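Long-range contact in caspase-3 (Porites astreoides, PDB 6WI4), which is probably a cysteine protease of the caspase family that cleaves protein substrates after aspartate during coral apoptosis: residues M184-S198 with Q214-F228. Residues are numbered along the deposited sequence; the frame is centred on the assembly and turned at random.
Sequences MDILRMLTRVNAMVS and QVSSVVSMLRKELYF
D185 CB lies over one face of the Y227 ring at the start of helix 186-197. D185 CB sits over the middle of the Y227 ring, 3.9 Å from its centroid and close to the ring normal, a CH-pi contact. D185 is the N-cap. With chi1 at 71°, its carboxylate folds back over the first turn, and OD1 takes R188 N from above the carboxylate plane and, weakly, L187 N. Water 2 joins the same OD1 to L226 N. Next to the cap, I186 N donates to L226 O (2.9 Å). The I186 side chain then splits its branches. CG2 packs on L226 CB and L222 CD1, while CD1 leans obliquely on F228. M189 CE comes to the edge of the F228 ring, 3.8 Å from CE2. L226 CD2 lies over one face of that ring.

Along the middle, V218 CG2 touches both L190 CD1 and L187 CD2. L187 and V218 cross at about a right angle. At the far end, N194 CG is anti to the backbone N (chi1 -175°), which turns the amide toward 214-228. N194 OD1 accepts from S216 N (3.0 Å), with the donor well above the amide carbonyl plane. S216 OG tucks against N194 CB (3.3 Å), and water 4 links this hydroxyl to L190 O. An alanine at N194 would remove the amide and is likely to leave S216 N without this acceptor. V197 CG1 rests on Q214 CG, whose amide is held by S152 and W160.

The helix runs nearly antiparallel (159°) to strand 217-220, the outermost strand of the sheet within this chain, beside 147-151. This is a helix packed against the six-stranded sheet of the caspase fold, near the 217-220 side of the sheet.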
loop_
_atom_site.group_PDB
_atom_site.type_symbol
_atom_site.label_atom_id
_atom_site.label_comp_id
_atom_site.label_asym_id
_atom_site.label_seq_id
_atom_site.Cartn_x
_atom_site.Cartn_y
_atom_site.Cartn_z
ATOM N N MET A 184 -5.708 -0.271 -18.102
ATOM C CA MET A 184 -6.106 -1.452 -17.345
ATOM C C MET A 184 -6.612 -1.066 -15.959
ATOM O O MET A 184 -5.989 -0.254 -15.268
ATOM C CB MET A 184 -4.926 -2.423 -17.225
ATOM C CG MET A 184 -5.285 -3.765 -16.636
ATOM S SD MET A 184 -3.867 -4.860 -16.584
ATOM C CE MET A 184 -3.679 -5.199 -18.330
ATOM N N ASP A 185 -7.723 -1.672 -15.540
ATOM C CA ASP A 185 -8.326 -1.309 -14.263
ATOM C C ASP A 185 -7.501 -1.888 -13.116
ATOM O O ASP A 185 -6.690 -2.798 -13.302
ATOM C CB ASP A 185 -9.777 -1.789 -14.187
ATOM C CG ASP A 185 -9.878 -3.289 -14.065
ATOM O OD1 ASP A 185 -9.860 -3.797 -12.926
ATOM O OD2 ASP A 185 -9.968 -3.967 -15.110
ATOM N N ILE A 186 -7.702 -1.338 -11.913
ATOM C CA ILE A 186 -6.748 -1.615 -10.838
ATOM C C ILE A 186 -6.779 -3.082 -10.415
ATOM O O ILE A 186 -5.742 -3.639 -10.049
ATOM C CB ILE A 186 -6.977 -0.680 -9.638
ATOM C CG1 ILE A 186 -5.716 -0.674 -8.759
ATOM C CG2 ILE A 186 -8.214 -1.080 -8.840
ATOM C CD1 ILE A 186 -5.761 0.378 -7.635
ATOM N N LEU A 187 -7.948 -3.731 -10.429
ATOM C CA LEU A 187 -7.969 -5.126 -9.989
ATOM C C LEU A 187 -7.221 -6.013 -10.971
ATOM O O LEU A 187 -6.483 -6.917 -10.567
ATOM C CB LEU A 187 -9.404 -5.618 -9.796
ATOM C CG LEU A 187 -10.186 -4.974 -8.654
ATOM C CD1 LEU A 187 -11.480 -5.731 -8.455
ATOM C CD2 LEU A 187 -9.395 -4.966 -7.348
ATOM N N ARG A 188 -7.371 -5.754 -12.269
ATOM C CA ARG A 188 -6.588 -6.501 -13.246
ATOM C C ARG A 188 -5.098 -6.240 -13.085
ATOM O O ARG A 188 -4.283 -7.161 -13.214
ATOM C CB ARG A 188 -7.045 -6.141 -14.655
ATOM C CG ARG A 188 -8.394 -6.719 -14.980
ATOM C CD ARG A 188 -8.515 -7.056 -16.443
ATOM N NE ARG A 188 -9.807 -7.676 -16.700
ATOM C CZ ARG A 188 -10.222 -8.057 -17.897
ATOM N NH1 ARG A 188 -11.418 -8.616 -18.032
ATOM N NH2 ARG A 188 -9.440 -7.877 -18.957
ATOM N N MET A 189 -4.719 -4.991 -12.792
ATOM C CA MET A 189 -3.306 -4.702 -12.596
ATOM C C MET A 189 -2.780 -5.408 -11.357
ATOM O O MET A 189 -1.681 -5.972 -11.380
ATOM C CB MET A 189 -3.072 -3.195 -12.497
ATOM C CG MET A 189 -3.295 -2.479 -13.815
ATOM S SD MET A 189 -2.512 -0.850 -13.896
ATOM C CE MET A 189 -3.522 0.041 -12.714
ATOM N N LEU A 190 -3.558 -5.411 -10.270
ATOM C CA LEU A 190 -3.100 -6.089 -9.064
ATOM C C LEU A 190 -3.036 -7.607 -9.259
ATOM O O LEU A 190 -2.204 -8.271 -8.634
ATOM C CB LEU A 190 -3.989 -5.696 -7.880
ATOM C CG LEU A 190 -3.772 -4.251 -7.398
ATOM C CD1 LEU A 190 -4.854 -3.838 -6.408
ATOM C CD2 LEU A 190 -2.404 -4.074 -6.760
ATOM N N THR A 191 -3.885 -8.168 -10.129
ATOM C CA THR A 191 -3.742 -9.577 -10.492
ATOM C C THR A 191 -2.404 -9.823 -11.181
ATOM O O THR A 191 -1.716 -10.810 -10.890
ATOM C CB THR A 191 -4.912 -9.996 -11.381
ATOM O OG1 THR A 191 -6.129 -9.880 -10.633
ATOM C CG2 THR A 191 -4.765 -11.451 -11.835
ATOM N N ARG A 192 -2.002 -8.917 -12.075
ATOM C CA ARG A 192 -0.706 -9.068 -12.726
ATOM C C ARG A 192 0.437 -8.865 -11.743
ATOM O O ARG A 192 1.493 -9.497 -11.878
ATOM C CB ARG A 192 -0.612 -8.096 -13.895
ATOM C CG ARG A 192 -1.306 -8.666 -15.136
ATOM C CD ARG A 192 -1.963 -7.620 -15.986
ATOM N NE ARG A 192 -2.723 -8.264 -17.059
ATOM C CZ ARG A 192 -3.961 -8.728 -16.915
ATOM N NH1 ARG A 192 -4.585 -8.618 -15.745
ATOM N NH2 ARG A 192 -4.582 -9.303 -17.938
ATOM N N VAL A 193 0.248 -7.995 -10.749
ATOM C CA VAL A 193 1.267 -7.836 -9.717
ATOM C C VAL A 193 1.459 -9.145 -8.964
ATOM O O VAL A 193 2.588 -9.588 -8.720
ATOM C CB VAL A 193 0.888 -6.691 -8.763
ATOM C CG1 VAL A 193 1.808 -6.686 -7.527
ATOM C CG2 VAL A 193 0.988 -5.357 -9.487
ATOM N N ASN A 194 0.356 -9.788 -8.594
ATOM C CA ASN A 194 0.462 -11.066 -7.901
ATOM C C ASN A 194 1.118 -12.132 -8.770
ATOM O O ASN A 194 1.914 -12.940 -8.274
ATOM C CB ASN A 194 -0.912 -11.537 -7.448
ATOM C CG ASN A 194 -0.834 -12.803 -6.620
ATOM O OD1 ASN A 194 0.198 -13.110 -6.008
ATOM N ND2 ASN A 194 -1.915 -13.565 -6.622
ATOM N N ALA A 195 0.789 -12.167 -10.067
ATOM C CA ALA A 195 1.446 -13.119 -10.962
ATOM C C ALA A 195 2.955 -12.940 -10.930
ATOM O O ALA A 195 3.706 -13.923 -10.934
ATOM C CB ALA A 195 0.920 -12.957 -12.387
ATOM N N MET A 196 3.410 -11.690 -10.871
ATOM C CA MET A 196 4.840 -11.397 -10.836
ATOM C C MET A 196 5.447 -11.732 -9.475
ATOM O O MET A 196 6.495 -12.384 -9.399
ATOM C CB MET A 196 5.050 -9.924 -11.195
ATOM C CG MET A 196 6.485 -9.490 -11.365
ATOM S SD MET A 196 6.530 -7.813 -12.053
ATOM C CE MET A 196 5.544 -7.998 -13.527
ATOM N N VAL A 197 4.799 -11.306 -8.384
ATOM C CA VAL A 197 5.314 -11.611 -7.048
ATOM C C VAL A 197 5.442 -13.115 -6.850
ATOM O O VAL A 197 6.389 -13.596 -6.213
ATOM C CB VAL A 197 4.419 -10.967 -5.969
ATOM C CG1 VAL A 197 4.770 -11.494 -4.593
ATOM C CG2 VAL A 197 4.568 -9.439 -6.003
ATOM N N SER A 198 4.501 -13.882 -7.413
ATOM C CA SER A 198 4.439 -15.330 -7.265
ATOM C C SER A 198 5.556 -16.059 -8.007
ATOM O O SER A 198 5.600 -17.293 -7.941
ATOM C CB SER A 198 3.074 -15.827 -7.745
ATOM O OG SER A 198 2.052 -15.431 -6.838
ATOM N N GLN A 214 6.335 -15.898 -2.207
ATOM C CA GLN A 214 5.372 -14.886 -1.793
ATOM C C GLN A 214 4.218 -14.822 -2.784
ATOM O O GLN A 214 4.379 -15.097 -3.973
ATOM C CB GLN A 214 6.044 -13.515 -1.673
ATOM C CG GLN A 214 5.206 -12.447 -0.995
ATOM C CD GLN A 214 6.041 -11.235 -0.653
ATOM O OE1 GLN A 214 7.172 -11.369 -0.177
ATOM N NE2 GLN A 214 5.501 -10.042 -0.905
ATOM N N VAL A 215 3.047 -14.451 -2.257
ATOM C CA VAL A 215 1.814 -14.243 -3.006
ATOM C C VAL A 215 1.218 -12.962 -2.457
ATOM O O VAL A 215 1.133 -12.812 -1.237
ATOM C CB VAL A 215 0.838 -15.422 -2.793
ATOM C CG1 VAL A 215 -0.530 -15.121 -3.332
ATOM C CG2 VAL A 215 1.397 -16.699 -3.413
ATOM N N SER A 216 0.846 -12.024 -3.331
ATOM C CA SER A 216 0.204 -10.807 -2.839
ATOM C C SER A 216 -1.309 -10.988 -2.882
ATOM O O SER A 216 -1.830 -11.908 -3.517
ATOM C CB SER A 216 0.633 -9.577 -3.645
ATOM O OG SER A 216 0.393 -9.727 -5.035
ATOM N N SER A 217 -2.020 -10.130 -2.154
ATOM C CA SER A 217 -3.461 -10.305 -2.034
ATOM C C SER A 217 -4.152 -8.954 -2.083
ATOM O O SER A 217 -3.622 -7.956 -1.591
ATOM C CB SER A 217 -3.826 -11.050 -0.742
ATOM O OG SER A 217 -3.379 -10.363 0.413
ATOM N N VAL A 218 -5.334 -8.915 -2.688
ATOM C CA VAL A 218 -6.114 -7.689 -2.746
ATOM C C VAL A 218 -7.451 -7.944 -2.073
ATOM O O VAL A 218 -8.082 -8.981 -2.309
ATOM C CB VAL A 218 -6.285 -7.176 -4.191
ATOM C CG1 VAL A 218 -6.879 -8.215 -5.130
ATOM C CG2 VAL A 218 -7.136 -5.916 -4.200
ATOM N N VAL A 219 -7.862 -7.019 -1.207
ATOM C CA VAL A 219 -9.178 -7.050 -0.574
ATOM C C VAL A 219 -9.976 -5.918 -1.201
ATOM O O VAL A 219 -9.635 -4.742 -1.021
ATOM C CB VAL A 219 -9.095 -6.876 0.949
ATOM C CG1 VAL A 219 -10.497 -6.924 1.552
ATOM C CG2 VAL A 219 -8.194 -7.949 1.593
ATOM N N SER A 220 -11.041 -6.243 -1.934
ATOM C CA SER A 220 -11.752 -5.223 -2.697
ATOM C C SER A 220 -13.180 -5.068 -2.198
ATOM O O SER A 220 -13.943 -6.038 -2.165
ATOM C CB SER A 220 -11.773 -5.552 -4.186
ATOM O OG SER A 220 -12.578 -4.588 -4.853
ATOM N N MET A 221 -13.529 -3.845 -1.808
ATOM C CA MET A 221 -14.913 -3.424 -1.646
ATOM C C MET A 221 -15.323 -2.465 -2.761
ATOM O O MET A 221 -16.276 -1.694 -2.601
ATOM C CB MET A 221 -15.121 -2.778 -0.271
ATOM C CG MET A 221 -15.083 -3.776 0.892
ATOM S SD MET A 221 -13.418 -4.424 1.191
ATOM C CE MET A 221 -13.528 -4.858 2.929
ATOM N N LEU A 222 -14.637 -2.519 -3.900
ATOM C CA LEU A 222 -14.998 -1.660 -5.024
ATOM C C LEU A 222 -16.333 -2.087 -5.633
ATOM O O LEU A 222 -16.698 -3.266 -5.632
ATOM C CB LEU A 222 -13.903 -1.691 -6.085
ATOM C CG LEU A 222 -12.510 -1.238 -5.632
ATOM C CD1 LEU A 222 -11.555 -1.348 -6.810
ATOM C CD2 LEU A 222 -12.535 0.178 -5.087
ATOM N N ARG A 223 -17.071 -1.097 -6.136
ATOM C CA ARG A 223 -18.355 -1.303 -6.802
ATOM C C ARG A 223 -18.302 -1.016 -8.293
ATOM O O ARG A 223 -19.300 -1.249 -8.995
ATOM C CB ARG A 223 -19.422 -0.399 -6.173
ATOM C CG ARG A 223 -19.689 -0.631 -4.713
ATOM C CD ARG A 223 -20.675 0.436 -4.206
ATOM N NE ARG A 223 -20.122 1.771 -4.388
ATOM C CZ ARG A 223 -20.633 2.731 -5.154
ATOM N NH1 ARG A 223 -19.997 3.894 -5.239
ATOM N NH2 ARG A 223 -21.759 2.550 -5.837
ATOM N N LYS A 224 -17.190 -0.469 -8.780
ATOM C CA LYS A 224 -16.970 -0.156 -10.181
ATOM C C LYS A 224 -15.537 -0.526 -10.525
ATOM O O LYS A 224 -14.712 -0.756 -9.637
ATOM C CB LYS A 224 -17.219 1.334 -10.464
ATOM C CG LYS A 224 -18.570 1.851 -9.999
ATOM C CD LYS A 224 -18.698 3.353 -10.235
ATOM C CE LYS A 224 -20.002 3.879 -9.684
ATOM N NZ LYS A 224 -20.076 5.368 -9.791
ATOM N N GLU A 225 -15.234 -0.561 -11.824
ATOM C CA GLU A 225 -13.844 -0.648 -12.255
ATOM C C GLU A 225 -13.141 0.678 -11.988
ATOM O O GLU A 225 -13.720 1.757 -12.165
ATOM C CB GLU A 225 -13.754 -1.006 -13.739
ATOM C CG GLU A 225 -13.763 -2.500 -14.010
ATOM C CD GLU A 225 -15.154 -3.083 -13.961
ATOM O OE1 GLU A 225 -15.947 -2.789 -14.879
ATOM O OE2 GLU A 225 -15.453 -3.830 -13.003
ATOM N N LEU A 226 -11.896 0.597 -11.541
ATOM C CA LEU A 226 -11.077 1.778 -11.285
ATOM C C LEU A 226 -10.045 1.862 -12.403
ATOM O O LEU A 226 -9.042 1.149 -12.390
ATOM C CB LEU A 226 -10.414 1.708 -9.912
ATOM C CG LEU A 226 -9.882 2.997 -9.274
ATOM C CD1 LEU A 226 -9.428 2.712 -7.849
ATOM C CD2 LEU A 226 -8.760 3.620 -10.071
ATOM N N TYR A 227 -10.302 2.739 -13.365
ATOM C CA TYR A 227 -9.331 3.108 -14.384
ATOM C C TYR A 227 -8.724 4.453 -14.016
ATOM O O TYR A 227 -9.456 5.411 -13.751
ATOM C CB TYR A 227 -9.988 3.214 -15.758
ATOM C CG TYR A 227 -10.451 1.915 -16.374
ATOM C CD1 TYR A 227 -9.575 1.123 -17.105
ATOM C CD2 TYR A 227 -11.767 1.508 -16.260
ATOM C CE1 TYR A 227 -9.999 -0.053 -17.693
ATOM C CE2 TYR A 227 -12.201 0.333 -16.846
ATOM C CZ TYR A 227 -11.310 -0.441 -17.557
ATOM O OH TYR A 227 -11.730 -1.617 -18.141
ATOM N N PHE A 228 -7.392 4.523 -14.003
ATOM C CA PHE A 228 -6.739 5.792 -13.700
ATOM C C PHE A 228 -6.867 6.794 -14.843
ATOM O O PHE A 228 -6.776 8.002 -14.598
ATOM C CB PHE A 228 -5.268 5.548 -13.333
ATOM C CG PHE A 228 -5.095 4.939 -11.972
ATOM C CD1 PHE A 228 -5.246 5.705 -10.835
ATOM C CD2 PHE A 228 -4.830 3.588 -11.835
ATOM C CE1 PHE A 228 -5.109 5.148 -9.577
ATOM C CE2 PHE A 228 -4.694 3.019 -10.580
ATOM C CZ PHE A 228 -4.831 3.788 -9.453
HETATM O O HOH W 1 -5.783 2.413 -14.799
HETATM O O HOH W 2 -10.809 -2.126 -10.946
HETATM O O HOH W 3 -8.932 -3.434 -17.786
HETATM O O HOH W 4 -2.023 -8.518 -5.864
HETATM O O HOH W 5 6.953 -16.181 -5.048
#